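Local coordinates for protein 2,3-dihydroxybenzoate-AMP ligase (PDB 1MDB) that belongs to the ANL superfamily of AMP-binding enzymes and consists of a large AMP-binding enzyme region followed by a smaller C-terminal domain, at residues 3-8 and 201-206; 99-104 and 182-187; 76-81 and 125-130; 65-70 and 93-98. All coordinates share one frame; numbering follows the deposited sequence.

In the fold
All four contacts lie within the first 206 residues of this AMP-binding enzyme. Helix 53-70, strand 77-80, helix 86-98 and strand 101-104 follow one another along the chain and supply one segment or both to interactions 2, 3 and 4. Interactions 2 and 3 have centres about 13 Å apart and share a sheet, in which 101-104 and 77-80 are neighbours. Interaction 4 packs against both, with centres about 12 and 13 Å away. Interaction 1 touches interaction 2 through the antiparallel pair 184-189 and 199-203. In sequence its two segments enclose the other three contacts. In space, loop 3-8 packs on strand 199-203 and the start of helix 204-218.

Interaction 1: 3-8 and 201-206; sequences KGFTPW and PRTHDD. With SO4 (sulfate ion), chain B.
Phe5 packs on the end of strand 199-203, and Trp8 packs on Asp206 in the first turn of helix 204-218. CD1 of Phe5 lies 3.9 Å from CB of Pro201, and its CZ lies 3.9 Å from CG2 of Thr203. The ring and the threonine side chain cross at about a right angle. CH2 of Trp8 is 3.4 Å from OD1 of Asp206, and the ring and carboxylate planes are 47° apart. The indole NE1 points to another partner, the carbonyl of Gly385.

Asp206 CG stands between its backbone N and carbonyl carbon (chi1 85°), the torsion at which the carboxylate meets Thr203 N and OG1. OD1 of Asp206 accepts from Thr203 N and from Thr203 OG1, both at 2.6 Å and from the same face of its plane. Arg202 grips OD2 of Asp206 side-on, with NE at 2.8 Å and NH2 at 3.0 Å. Four donors thus hold the carboxylate that Trp8 touches with CH2 and CZ3. At the other end of the loop, Lys3 N donates to a sulfate ion. Asp206 N donates back to Thr203 OG1 at 3.2 Å, completing a capping box where strand 199-203 passes into helix 204-218.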
loop_
_atom_site.group_PDB
_atom_site.type_symbol
_atom_site.label_atom_id
_atom_site.label_comp_id
_atom_site.label_asym_id
_atom_site.label_seq_id
_atom_site.Cartn_x
_atom_site.Cartn_y
_atom_site.Cartn_z
ATOM N N LYS A 3 -22.241 3.481 10.978
ATOM C CA LYS A 3 -22.685 4.774 10.483
ATOM C C LYS A 3 -21.593 5.341 9.583
ATOM O O LYS A 3 -20.428 5.401 9.981
ATOM C CB LYS A 3 -22.933 5.731 11.651
ATOM C CG LYS A 3 -23.264 7.149 11.222
ATOM C CD LYS A 3 -23.429 8.067 12.420
ATOM C CE LYS A 3 -23.700 9.506 11.988
ATOM N NZ LYS A 3 -23.861 10.400 13.167
ATOM N N GLY A 4 -21.966 5.733 8.369
ATOM C CA GLY A 4 -20.995 6.307 7.453
ATOM C C GLY A 4 -20.521 5.358 6.375
ATOM O O GLY A 4 -19.803 5.748 5.458
ATOM N N PHE A 5 -20.940 4.106 6.486
ATOM C CA PHE A 5 -20.571 3.062 5.538
ATOM C C PHE A 5 -21.567 3.011 4.380
ATOM O O PHE A 5 -22.770 3.171 4.586
ATOM C CB PHE A 5 -20.542 1.726 6.285
ATOM C CG PHE A 5 -20.599 0.512 5.402
ATOM C CD1 PHE A 5 -19.565 0.217 4.523
ATOM C CD2 PHE A 5 -21.675 -0.370 5.491
ATOM C CE1 PHE A 5 -19.598 -0.941 3.746
ATOM C CE2 PHE A 5 -21.719 -1.531 4.716
ATOM C CZ PHE A 5 -20.680 -1.819 3.844
ATOM N N THR A 6 -21.059 2.819 3.163
ATOM C CA THR A 6 -21.917 2.713 1.988
ATOM C C THR A 6 -21.899 1.257 1.534
ATOM O O THR A 6 -20.894 0.759 1.031
ATOM C CB THR A 6 -21.440 3.613 0.830
ATOM O OG1 THR A 6 -21.600 4.992 1.194
ATOM C CG2 THR A 6 -22.258 3.332 -0.430
ATOM N N PRO A 7 -23.025 0.552 1.705
ATOM C CA PRO A 7 -23.129 -0.855 1.316
ATOM C C PRO A 7 -23.228 -1.051 -0.183
ATOM O O PRO A 7 -23.530 -0.121 -0.923
ATOM C CB PRO A 7 -24.413 -1.323 2.002
ATOM C CG PRO A 7 -24.793 -0.182 2.945
ATOM C CD PRO A 7 -24.301 1.034 2.247
ATOM N N TRP A 8 -22.962 -2.276 -0.615
ATOM C CA TRP A 8 -23.069 -2.645 -2.013
ATOM C C TRP A 8 -24.575 -2.800 -2.246
ATOM O O TRP A 8 -25.330 -3.032 -1.299
ATOM C CB TRP A 8 -22.377 -3.996 -2.256
ATOM C CG TRP A 8 -20.907 -3.917 -2.549
ATOM C CD1 TRP A 8 -20.325 -3.844 -3.777
ATOM C CD2 TRP A 8 -19.837 -3.899 -1.596
ATOM N NE1 TRP A 8 -18.961 -3.781 -3.654
ATOM C CE2 TRP A 8 -18.633 -3.813 -2.324
ATOM C CE3 TRP A 8 -19.779 -3.947 -0.195
ATOM C CZ2 TRP A 8 -17.378 -3.772 -1.700
ATOM C CZ3 TRP A 8 -18.532 -3.907 0.424
ATOM C CH2 TRP A 8 -17.352 -3.821 -0.330
ATOM N N PRO A 201 -13.840 2.051 4.457
ATOM C CA PRO A 201 -14.423 0.920 5.180
ATOM C C PRO A 201 -14.286 -0.373 4.375
ATOM O O PRO A 201 -14.620 -0.397 3.191
ATOM C CB PRO A 201 -15.893 1.316 5.321
ATOM C CG PRO A 201 -15.885 2.792 5.217
ATOM C CD PRO A 201 -14.884 3.027 4.114
ATOM N N ARG A 202 -13.777 -1.430 5.000
ATOM C CA ARG A 202 -13.666 -2.734 4.331
ATOM C C ARG A 202 -14.359 -3.745 5.248
ATOM O O ARG A 202 -14.188 -3.703 6.472
ATOM C CB ARG A 202 -12.200 -3.148 4.109
ATOM C CG ARG A 202 -11.377 -2.232 3.191
ATOM C CD ARG A 202 -12.031 -2.010 1.827
ATOM N NE ARG A 202 -12.036 -3.211 0.996
ATOM C CZ ARG A 202 -11.002 -3.629 0.277
ATOM N NH1 ARG A 202 -9.870 -2.935 0.276
ATOM N NH2 ARG A 202 -11.096 -4.754 -0.427
ATOM N N THR A 203 -15.170 -4.625 4.666
ATOM C CA THR A 203 -15.885 -5.635 5.442
ATOM C C THR A 203 -15.073 -6.933 5.415
ATOM O O THR A 203 -14.171 -7.086 4.592
ATOM C CB THR A 203 -17.308 -5.911 4.859
ATOM O OG1 THR A 203 -17.191 -6.521 3.565
ATOM C CG2 THR A 203 -18.106 -4.602 4.725
ATOM N N HIS A 204 -15.390 -7.850 6.325
ATOM C CA HIS A 204 -14.701 -9.129 6.404
ATOM C C HIS A 204 -14.847 -9.863 5.077
ATOM O O HIS A 204 -13.865 -10.334 4.503
ATOM C CB HIS A 204 -15.295 -10.009 7.517
ATOM C CG HIS A 204 -15.231 -9.402 8.888
ATOM N ND1 HIS A 204 -14.343 -9.830 9.853
ATOM C CD2 HIS A 204 -15.961 -8.417 9.461
ATOM C CE1 HIS A 204 -14.528 -9.136 10.961
ATOM N NE2 HIS A 204 -15.505 -8.271 10.750
ATOM N N ASP A 205 -16.080 -9.964 4.591
ATOM C CA ASP A 205 -16.337 -10.658 3.330
ATOM C C ASP A 205 -15.590 -10.102 2.123
ATOM O O ASP A 205 -14.925 -10.850 1.403
ATOM C CB ASP A 205 -17.837 -10.663 3.001
ATOM C CG ASP A 205 -18.573 -11.819 3.647
ATOM O OD1 ASP A 205 -18.046 -12.953 3.603
ATOM O OD2 ASP A 205 -19.677 -11.597 4.187
ATOM N N ASP A 206 -15.692 -8.799 1.881
ATOM C CA ASP A 206 -15.022 -8.262 0.706
ATOM C C ASP A 206 -13.499 -8.276 0.833
ATOM O O ASP A 206 -12.814 -8.505 -0.151
ATOM C CB ASP A 206 -15.547 -6.854 0.354
ATOM C CG ASP A 206 -14.860 -5.740 1.136
ATOM O OD1 ASP A 206 -15.453 -5.219 2.108
ATOM O OD2 ASP A 206 -13.720 -5.389 0.770
HETATM S S SO4 B . -21.636 4.250 14.928
HETATM O O1 SO4 B . -20.610 5.237 14.532
HETATM O O2 SO4 B . -22.032 3.438 13.759
HETATM O O3 SO4 B . -21.088 3.368 15.978
HETATM O O4 SO4 B . -22.814 4.962 15.466
#

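Interaction 2: 99-104 and 182-187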
loop_
_atom_site.group_PDB
_atom_site.type_symbol
_atom_site.label_atom_id
_atom_site.label_comp_id
_atom_site.label_asym_id
_atom_site.label_seq_id
_atom_site.Cartn_x
_atom_site.Cartn_y
_atom_site.Cartn_z
ATOM N N GLY A 99 -15.112 -7.042 17.393
ATOM C CA GLY A 99 -15.940 -6.263 16.491
ATOM C C GLY A 99 -15.520 -4.798 16.473
ATOM O O GLY A 99 -16.267 -3.931 16.004
ATOM N N ALA A 100 -14.332 -4.517 17.003
ATOM C CA ALA A 100 -13.807 -3.158 17.023
ATOM C C ALA A 100 -13.057 -2.920 15.713
ATOM O O ALA A 100 -12.491 -3.846 15.126
ATOM C CB ALA A 100 -12.882 -2.965 18.210
ATOM N N LEU A 101 -13.041 -1.669 15.271
ATOM C CA LEU A 101 -12.420 -1.310 14.007
ATOM C C LEU A 101 -11.053 -0.640 14.031
ATOM O O LEU A 101 -10.902 0.501 14.480
ATOM C CB LEU A 101 -13.372 -0.413 13.210
ATOM C CG LEU A 101 -14.563 -1.035 12.465
ATOM C CD1 LEU A 101 -15.355 -1.942 13.384
ATOM C CD2 LEU A 101 -15.441 0.084 11.913
ATOM N N PRO A 102 -10.028 -1.351 13.555
ATOM C CA PRO A 102 -8.706 -0.736 13.535
ATOM C C PRO A 102 -8.759 0.343 12.446
ATOM O O PRO A 102 -9.508 0.217 11.472
ATOM C CB PRO A 102 -7.789 -1.877 13.095
ATOM C CG PRO A 102 -8.543 -3.133 13.493
ATOM C CD PRO A 102 -9.970 -2.777 13.192
ATOM N N VAL A 103 -7.991 1.407 12.631
ATOM C CA VAL A 103 -7.870 2.459 11.632
ATOM C C VAL A 103 -6.362 2.368 11.429
ATOM O O VAL A 103 -5.589 2.550 12.377
ATOM C CB VAL A 103 -8.291 3.836 12.187
ATOM C CG1 VAL A 103 -8.039 4.913 11.154
ATOM C CG2 VAL A 103 -9.770 3.804 12.556
ATOM N N PHE A 104 -5.957 2.051 10.207
ATOM C CA PHE A 104 -4.555 1.826 9.878
ATOM C C PHE A 104 -3.640 2.996 9.565
ATOM O O PHE A 104 -3.438 3.351 8.397
ATOM C CB PHE A 104 -4.465 0.790 8.739
ATOM C CG PHE A 104 -4.853 -0.607 9.161
ATOM C CD1 PHE A 104 -5.956 -1.247 8.593
ATOM C CD2 PHE A 104 -4.124 -1.282 10.137
ATOM C CE1 PHE A 104 -6.326 -2.535 8.994
ATOM C CE2 PHE A 104 -4.489 -2.573 10.544
ATOM C CZ PHE A 104 -5.590 -3.198 9.973
ATOM N N SER A 182 -20.474 -9.654 7.189
ATOM C CA SER A 182 -20.857 -8.468 6.439
ATOM C C SER A 182 -20.556 -7.157 7.169
ATOM O O SER A 182 -20.746 -6.077 6.611
ATOM C CB SER A 182 -22.348 -8.536 6.090
ATOM O OG SER A 182 -23.136 -8.652 7.260
ATOM N N ASP A 183 -20.091 -7.245 8.412
ATOM C CA ASP A 183 -19.781 -6.041 9.177
ATOM C C ASP A 183 -18.497 -5.390 8.659
ATOM O O ASP A 183 -17.636 -6.060 8.082
ATOM C CB ASP A 183 -19.575 -6.360 10.674
ATOM C CG ASP A 183 -20.853 -6.816 11.381
ATOM O OD1 ASP A 183 -21.965 -6.471 10.930
ATOM O OD2 ASP A 183 -20.733 -7.506 12.419
ATOM N N VAL A 184 -18.373 -4.081 8.856
ATOM C CA VAL A 184 -17.147 -3.406 8.467
ATOM C C VAL A 184 -16.123 -3.990 9.432
ATOM O O VAL A 184 -16.400 -4.120 10.625
ATOM C CB VAL A 184 -17.224 -1.882 8.693
ATOM C CG1 VAL A 184 -15.844 -1.269 8.522
ATOM C CG2 VAL A 184 -18.220 -1.251 7.710
ATOM N N ALA A 185 -14.953 -4.354 8.927
ATOM C CA ALA A 185 -13.915 -4.935 9.773
ATOM C C ALA A 185 -12.866 -3.912 10.203
ATOM O O ALA A 185 -12.239 -4.052 11.259
ATOM C CB ALA A 185 -13.244 -6.082 9.032
ATOM N N PHE A 186 -12.667 -2.888 9.381
ATOM C CA PHE A 186 -11.675 -1.861 9.681
ATOM C C PHE A 186 -11.744 -0.710 8.686
ATOM O O PHE A 186 -12.437 -0.796 7.671
ATOM C CB PHE A 186 -10.271 -2.475 9.636
ATOM C CG PHE A 186 -9.883 -3.008 8.279
ATOM C CD1 PHE A 186 -9.631 -2.143 7.218
ATOM C CD2 PHE A 186 -9.777 -4.376 8.061
ATOM C CE1 PHE A 186 -9.281 -2.631 5.961
ATOM C CE2 PHE A 186 -9.429 -4.876 6.812
ATOM C CZ PHE A 186 -9.181 -4.000 5.758
ATOM N N LEU A 187 -10.999 0.353 8.970
ATOM C CA LEU A 187 -10.956 1.496 8.081
ATOM C C LEU A 187 -9.524 1.693 7.599
ATOM O O LEU A 187 -8.605 1.847 8.404
ATOM C CB LEU A 187 -11.450 2.765 8.802
ATOM C CG LEU A 187 -12.834 2.678 9.458
ATOM C CD1 LEU A 187 -13.195 4.010 10.095
ATOM C CD2 LEU A 187 -13.865 2.297 8.413
HETATM O O HOH W 1 -13.596 -5.634 13.488
#
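Phe186 carries its CG between the backbone N and the carbonyl carbon (chi1 63°), which stands its ring up beside Phe104. Phe104 has CG anti to the carbonyl carbon (chi1 -70°), and this swings its ring across to meet it. The two rings form a T-shaped pair. The edge of Phe104 points at the face of Phe186, with centroids 5.3 Å apart and planes at 68°. The closest atoms are CE1 of Phe104 and CG of Phe186, at 3.7 Å, and CE1 sits toward the rim of that face.

Two backbone bonds join the strands at one bridge, Val103 with Leu187. Leu187 N donates to Pro102 O at 2.9 Å, and Phe104 N donates to Leu187 O at 3.2 Å. Leu101 packs across Val184 nearby, with its CD2 3.7 Å from CG1 of Val184.

Toward Ala100 the pairing changes. Pro102 has no N-H to offer, and its CD lies 3.2 Å from Ala185 O. A water bridges the gap, donating to Ala100 O at 2.7 Å and to Ala185 O at 3.1 Å. Ala185 and Phe186 also form a classic beta bulge opposite Arg202 of strand 199-203.

The chemistry implies a short join between two sheets. Direct bonds hold the Val103 end. At the other end the oxygens of Ala100 and Ala185 come near each other, and the water between them donates to both in place of a direct strand-to-strand bond.

Interaction 3: 76-81 and 125-130. With SO4 (sulfate ion), chain B.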
loop_
_atom_site.group_PDB
_atom_site.type_symbol
_atom_site.label_atom_id
_atom_site.label_comp_id
_atom_site.label_asym_id
_atom_site.label_seq_id
_atom_site.Cartn_x
_atom_site.Cartn_y
_atom_site.Cartn_z
ATOM N N ASP A 76 -16.461 0.278 17.845
ATOM C CA ASP A 76 -15.521 1.325 18.253
ATOM C C ASP A 76 -14.344 1.365 17.292
ATOM O O ASP A 76 -13.873 0.318 16.833
ATOM C CB ASP A 76 -14.951 1.063 19.649
ATOM C CG ASP A 76 -15.838 1.578 20.752
ATOM O OD1 ASP A 76 -16.723 2.400 20.463
ATOM O OD2 ASP A 76 -15.634 1.172 21.913
ATOM N N ARG A 77 -13.863 2.567 16.989
ATOM C CA ARG A 77 -12.707 2.696 16.123
ATOM C C ARG A 77 -11.458 2.779 16.975
ATOM O O ARG A 77 -11.452 3.389 18.051
ATOM C CB ARG A 77 -12.815 3.929 15.223
ATOM C CG ARG A 77 -13.604 3.662 13.958
ATOM C CD ARG A 77 -15.075 3.491 14.277
ATOM N NE ARG A 77 -15.672 4.770 14.649
ATOM C CZ ARG A 77 -16.926 4.919 15.062
ATOM N NH1 ARG A 77 -17.720 3.857 15.162
ATOM N NH2 ARG A 77 -17.392 6.133 15.358
ATOM N N VAL A 78 -10.396 2.137 16.504
ATOM C CA VAL A 78 -9.141 2.148 17.233
ATOM C C VAL A 78 -8.001 2.412 16.280
ATOM O O VAL A 78 -7.686 1.584 15.420
ATOM C CB VAL A 78 -8.922 0.812 17.974
ATOM C CG1 VAL A 78 -7.573 0.801 18.663
ATOM C CG2 VAL A 78 -10.042 0.606 18.999
ATOM N N VAL A 79 -7.390 3.584 16.425
ATOM C CA VAL A 79 -6.273 3.963 15.578
ATOM C C VAL A 79 -5.064 3.140 15.975
ATOM O O VAL A 79 -4.592 3.217 17.114
ATOM C CB VAL A 79 -5.941 5.460 15.714
ATOM C CG1 VAL A 79 -4.841 5.850 14.723
ATOM C CG2 VAL A 79 -7.187 6.292 15.462
ATOM N N VAL A 80 -4.588 2.327 15.036
ATOM C CA VAL A 80 -3.421 1.474 15.250
ATOM C C VAL A 80 -2.255 2.040 14.430
ATOM O O VAL A 80 -2.352 2.200 13.212
ATOM C CB VAL A 80 -3.699 0.003 14.797
ATOM C CG1 VAL A 80 -2.525 -0.901 15.178
ATOM C CG2 VAL A 80 -4.985 -0.519 15.430
ATOM N N GLN A 81 -1.166 2.377 15.101
ATOM C CA GLN A 81 0.010 2.912 14.417
ATOM C C GLN A 81 1.257 2.175 14.902
ATOM O O GLN A 81 2.071 2.724 15.646
ATOM C CB GLN A 81 0.143 4.420 14.675
ATOM C CG GLN A 81 1.388 5.055 14.053
ATOM C CD GLN A 81 1.510 6.538 14.365
ATOM O OE1 GLN A 81 1.152 6.980 15.457
ATOM N NE2 GLN A 81 2.035 7.309 13.418
ATOM N N ALA A 125 -9.539 4.427 21.250
ATOM C CA ALA A 125 -8.190 4.083 21.676
ATOM C C ALA A 125 -7.149 4.362 20.594
ATOM O O ALA A 125 -7.455 4.433 19.398
ATOM C CB ALA A 125 -8.140 2.616 22.104
ATOM N N TYR A 126 -5.912 4.542 21.034
ATOM C CA TYR A 126 -4.781 4.835 20.152
ATOM C C TYR A 126 -3.722 3.844 20.578
ATOM O O TYR A 126 -3.344 3.804 21.752
ATOM C CB TYR A 126 -4.302 6.272 20.397
ATOM C CG TYR A 126 -3.093 6.757 19.599
ATOM C CD1 TYR A 126 -2.283 7.773 20.104
ATOM C CD2 TYR A 126 -2.783 6.236 18.346
ATOM C CE1 TYR A 126 -1.200 8.258 19.391
ATOM C CE2 TYR A 126 -1.700 6.717 17.622
ATOM C CZ TYR A 126 -0.911 7.733 18.154
ATOM O OH TYR A 126 0.158 8.244 17.450
ATOM N N ILE A 127 -3.260 3.028 19.639
ATOM C CA ILE A 127 -2.250 2.013 19.936
ATOM C C ILE A 127 -0.920 2.290 19.223
ATOM O O ILE A 127 -0.863 2.356 17.991
ATOM C CB ILE A 127 -2.770 0.621 19.545
ATOM C CG1 ILE A 127 -4.077 0.340 20.302
ATOM C CG2 ILE A 127 -1.724 -0.441 19.858
ATOM C CD1 ILE A 127 -4.693 -1.032 20.007
ATOM N N ILE A 128 0.142 2.437 20.012
ATOM C CA ILE A 128 1.476 2.743 19.493
ATOM C C ILE A 128 2.595 1.926 20.140
ATOM O O ILE A 128 2.402 1.289 21.181
ATOM C CB ILE A 128 1.858 4.211 19.765
ATOM C CG1 ILE A 128 1.688 4.504 21.262
ATOM C CG2 ILE A 128 1.021 5.161 18.918
ATOM C CD1 ILE A 128 2.336 5.794 21.720
ATOM N N PRO A 129 3.781 1.913 19.511
ATOM C CA PRO A 129 4.903 1.172 20.095
ATOM C C PRO A 129 5.537 2.219 21.014
ATOM O O PRO A 129 5.148 3.389 20.959
ATOM C CB PRO A 129 5.775 0.858 18.881
ATOM C CG PRO A 129 5.576 2.088 18.011
ATOM C CD PRO A 129 4.078 2.332 18.127
ATOM N N ASP A 130 6.478 1.838 21.869
ATOM C CA ASP A 130 7.104 2.846 22.720
ATOM C C ASP A 130 7.963 3.763 21.858
ATOM O O ASP A 130 7.861 4.986 21.922
ATOM C CB ASP A 130 7.974 2.202 23.813
ATOM C CG ASP A 130 8.765 1.003 23.317
ATOM O OD1 ASP A 130 9.029 0.906 22.101
ATOM O OD2 ASP A 130 9.136 0.153 24.155
HETATM S S SO4 B . -21.636 4.250 14.928
HETATM O O1 SO4 B . -20.610 5.237 14.532
HETATM O O2 SO4 B . -22.032 3.438 13.759
HETATM O O3 SO4 B . -21.088 3.368 15.978
HETATM O O4 SO4 B . -22.814 4.962 15.466
#
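Strands 77-80 and 125-129 are parallel neighbours in a mixed sheet of the AMP-binding enzyme region, and Val79 pairs with Tyr126 in the middle of the contact. Ile127 N donates to Val79 O at 2.9 Å, and Gln81 N donates to Ile127 O, also at 2.9 Å. Both bonds are nearly straight. The bond from Val79 N to Ala125 O is longer, 3.1 Å, and bent to 136° at the hydrogen.

The side chains divide between the two faces. On one, CG1 of Val78 lies 3.7 Å from CD1 of Ile127, with Ala125 CB beside the same valine. On the other, CD2 of Tyr126 lies 4.2 Å from CB of Val79. An extended Gln81, with CG anti to its backbone N (chi1 177°), reaches the edge of the Tyr126 ring at its hydroxyl, crossing it obliquely. Tyr126 OH donates to Gln81 OE1 at 2.6 Å, almost in line with the amide C=O. The oxygen is near the ring plane, and the amide and ring planes are 36° apart. Gln81 NE2 bonds to Leu106 O and His109 O, so both ends of the amide are used and its rotation is set.

Arg77 turns away from this contact. Its NH1 bonds to Lys75 O and only weakly to the sulfate ion.

Val78, Val80 and Ile127 face helix 86-98, and Tyr126 meets Leu140 of helix 137-147. Strand 101-104 lies along the other edge of 77-80, and strand 154-157 pairs with strand 125-132.

Interaction 4: 65-70 and 93-98; sequences AGFQKL and FALFRL
Apolar packing makes this contact, and Phe67 is its main wedge. The ring enters beside the 93-98 end of helix 86-98 and is met by two residues of one turn. CE1 of Phe67 lies 3.8 Å from CB of Ala94. CD1 of Phe67 lies 3.7 Å from CD2 of Leu95, and these two side chains cross at about a right angle. Leu98 takes the next position along. Its CG is anti to the backbone N (chi1 176°), which extends the branch toward the other helix. CD2 of Leu98 comes to 3.8 Å from CB of Phe67, and its CD1 lies 4.1 Å from both CB and NE2 of Gln68, in van der Waals contact. The Phe67 ring also touches Ile127 of the sheet.

No hydrogen bond or salt bridge joins the two segments. Gln68 lies at the margin and also packs on Val174 and Leu176. Arg97 of helix 86-98 forms salt bridges with Asp57 and Asp61, earlier on helix 53-70.

The axes of segments 65-70 and 93-98 approach to 9.6 Å and cross at -61°. This is ordinary helix-helix packing in an alpha/beta layer: helices 53-70 and 86-98, on either side of strand 77-80 in sequence, pack on each other and on the sheet face that carries Val78, Val80 and Ile127.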
loop_
_atom_site.group_PDB
_atom_site.type_symbol
_atom_site.label_atom_id
_atom_site.label_comp_id
_atom_site.label_asym_id
_atom_site.label_seq_id
_atom_site.Cartn_x
_atom_site.Cartn_y
_atom_site.Cartn_z
ATOM N N ALA A 65 -10.279 -9.895 25.304
ATOM C CA ALA A 65 -10.896 -9.808 26.621
ATOM C C ALA A 65 -10.349 -8.597 27.353
ATOM O O ALA A 65 -11.093 -7.883 28.027
ATOM C CB ALA A 65 -10.628 -11.085 27.419
ATOM N N GLY A 66 -9.044 -8.358 27.213
ATOM C CA GLY A 66 -8.445 -7.204 27.862
ATOM C C GLY A 66 -8.992 -5.903 27.295
ATOM O O GLY A 66 -9.286 -4.969 28.037
ATOM N N PHE A 67 -9.112 -5.845 25.973
ATOM C CA PHE A 67 -9.647 -4.671 25.287
ATOM C C PHE A 67 -11.072 -4.424 25.781
ATOM O O PHE A 67 -11.433 -3.302 26.113
ATOM C CB PHE A 67 -9.685 -4.897 23.761
ATOM C CG PHE A 67 -8.352 -4.697 23.055
ATOM C CD1 PHE A 67 -8.131 -5.263 21.797
ATOM C CD2 PHE A 67 -7.346 -3.918 23.617
ATOM C CE1 PHE A 67 -6.925 -5.051 21.108
ATOM C CE2 PHE A 67 -6.132 -3.697 22.935
ATOM C CZ PHE A 67 -5.923 -4.263 21.683
ATOM N N GLN A 68 -11.880 -5.484 25.816
ATOM C CA GLN A 68 -13.267 -5.372 26.265
ATOM C C GLN A 68 -13.326 -4.884 27.705
ATOM O O GLN A 68 -14.089 -3.978 28.033
ATOM C CB GLN A 68 -13.976 -6.720 26.168
ATOM C CG GLN A 68 -15.452 -6.646 26.503
ATOM C CD GLN A 68 -16.125 -7.998 26.454
ATOM O OE1 GLN A 68 -15.841 -8.880 27.275
ATOM N NE2 GLN A 68 -17.021 -8.177 25.486
ATOM N N LYS A 69 -12.516 -5.497 28.560
ATOM C CA LYS A 69 -12.469 -5.116 29.963
ATOM C C LYS A 69 -12.082 -3.648 30.056
ATOM O O LYS A 69 -12.547 -2.927 30.933
ATOM C CB LYS A 69 -11.449 -5.976 30.709
ATOM C CG LYS A 69 -11.568 -5.900 32.219
ATOM C CD LYS A 69 -10.748 -6.997 32.875
ATOM C CE LYS A 69 -11.075 -7.118 34.349
ATOM N NZ LYS A 69 -10.373 -8.266 34.992
ATOM N N LEU A 70 -11.233 -3.206 29.135
ATOM C CA LEU A 70 -10.799 -1.815 29.118
ATOM C C LEU A 70 -11.995 -0.907 28.829
ATOM O O LEU A 70 -12.007 0.262 29.215
ATOM C CB LEU A 70 -9.723 -1.617 28.049
ATOM C CG LEU A 70 -8.962 -0.293 28.034
ATOM C CD1 LEU A 70 -8.331 -0.043 29.402
ATOM C CD2 LEU A 70 -7.887 -0.350 26.953
ATOM N N PHE A 93 -6.331 -8.890 15.224
ATOM C CA PHE A 93 -7.255 -10.012 15.335
ATOM C C PHE A 93 -8.066 -9.955 16.635
ATOM O O PHE A 93 -9.176 -10.482 16.702
ATOM C CB PHE A 93 -6.512 -11.360 15.189
ATOM C CG PHE A 93 -6.240 -11.740 13.754
ATOM C CD1 PHE A 93 -5.047 -11.386 13.136
ATOM C CD2 PHE A 93 -7.219 -12.377 12.997
ATOM C CE1 PHE A 93 -4.835 -11.654 11.782
ATOM C CE2 PHE A 93 -7.020 -12.648 11.644
ATOM C CZ PHE A 93 -5.828 -12.287 11.036
ATOM N N ALA A 94 -7.514 -9.317 17.660
ATOM C CA ALA A 94 -8.222 -9.157 18.925
ATOM C C ALA A 94 -9.337 -8.142 18.670
ATOM O O ALA A 94 -10.479 -8.319 19.111
ATOM C CB ALA A 94 -7.279 -8.630 20.000
ATOM N N LEU A 95 -8.997 -7.068 17.964
ATOM C CA LEU A 95 -9.988 -6.052 17.638
ATOM C C LEU A 95 -11.032 -6.688 16.734
ATOM O O LEU A 95 -12.227 -6.453 16.885
ATOM C CB LEU A 95 -9.327 -4.869 16.936
ATOM C CG LEU A 95 -8.448 -4.012 17.857
ATOM C CD1 LEU A 95 -7.683 -2.983 17.039
ATOM C CD2 LEU A 95 -9.333 -3.324 18.905
ATOM N N PHE A 96 -10.568 -7.506 15.795
ATOM C CA PHE A 96 -11.457 -8.197 14.873
ATOM C C PHE A 96 -12.470 -9.074 15.619
ATOM O O PHE A 96 -13.641 -9.129 15.234
ATOM C CB PHE A 96 -10.632 -9.057 13.904
ATOM C CG PHE A 96 -9.945 -8.272 12.813
ATOM C CD1 PHE A 96 -8.871 -8.820 12.120
ATOM C CD2 PHE A 96 -10.392 -7.006 12.450
ATOM C CE1 PHE A 96 -8.256 -8.120 11.080
ATOM C CE2 PHE A 96 -9.775 -6.299 11.409
ATOM C CZ PHE A 96 -8.712 -6.859 10.728
ATOM N N ARG A 97 -12.033 -9.747 16.687
ATOM C CA ARG A 97 -12.938 -10.618 17.450
ATOM C C ARG A 97 -13.888 -9.868 18.379
ATOM O O ARG A 97 -14.918 -10.405 18.793
ATOM C CB ARG A 97 -12.144 -11.655 18.254
ATOM C CG ARG A 97 -11.274 -12.556 17.379
ATOM C CD ARG A 97 -11.407 -14.023 17.726
ATOM N NE ARG A 97 -10.118 -14.593 18.078
ATOM C CZ ARG A 97 -9.543 -15.623 17.472
ATOM N NH1 ARG A 97 -10.133 -16.234 16.458
ATOM N NH2 ARG A 97 -8.362 -16.038 17.887
ATOM N N LEU A 98 -13.541 -8.629 18.706
ATOM C CA LEU A 98 -14.372 -7.796 19.571
ATOM C C LEU A 98 -15.307 -6.969 18.704
ATOM O O LEU A 98 -16.188 -6.278 19.207
ATOM C CB LEU A 98 -13.485 -6.860 20.400
ATOM C CG LEU A 98 -14.147 -5.828 21.322
ATOM C CD1 LEU A 98 -15.141 -6.511 22.262
ATOM C CD2 LEU A 98 -13.069 -5.107 22.121
#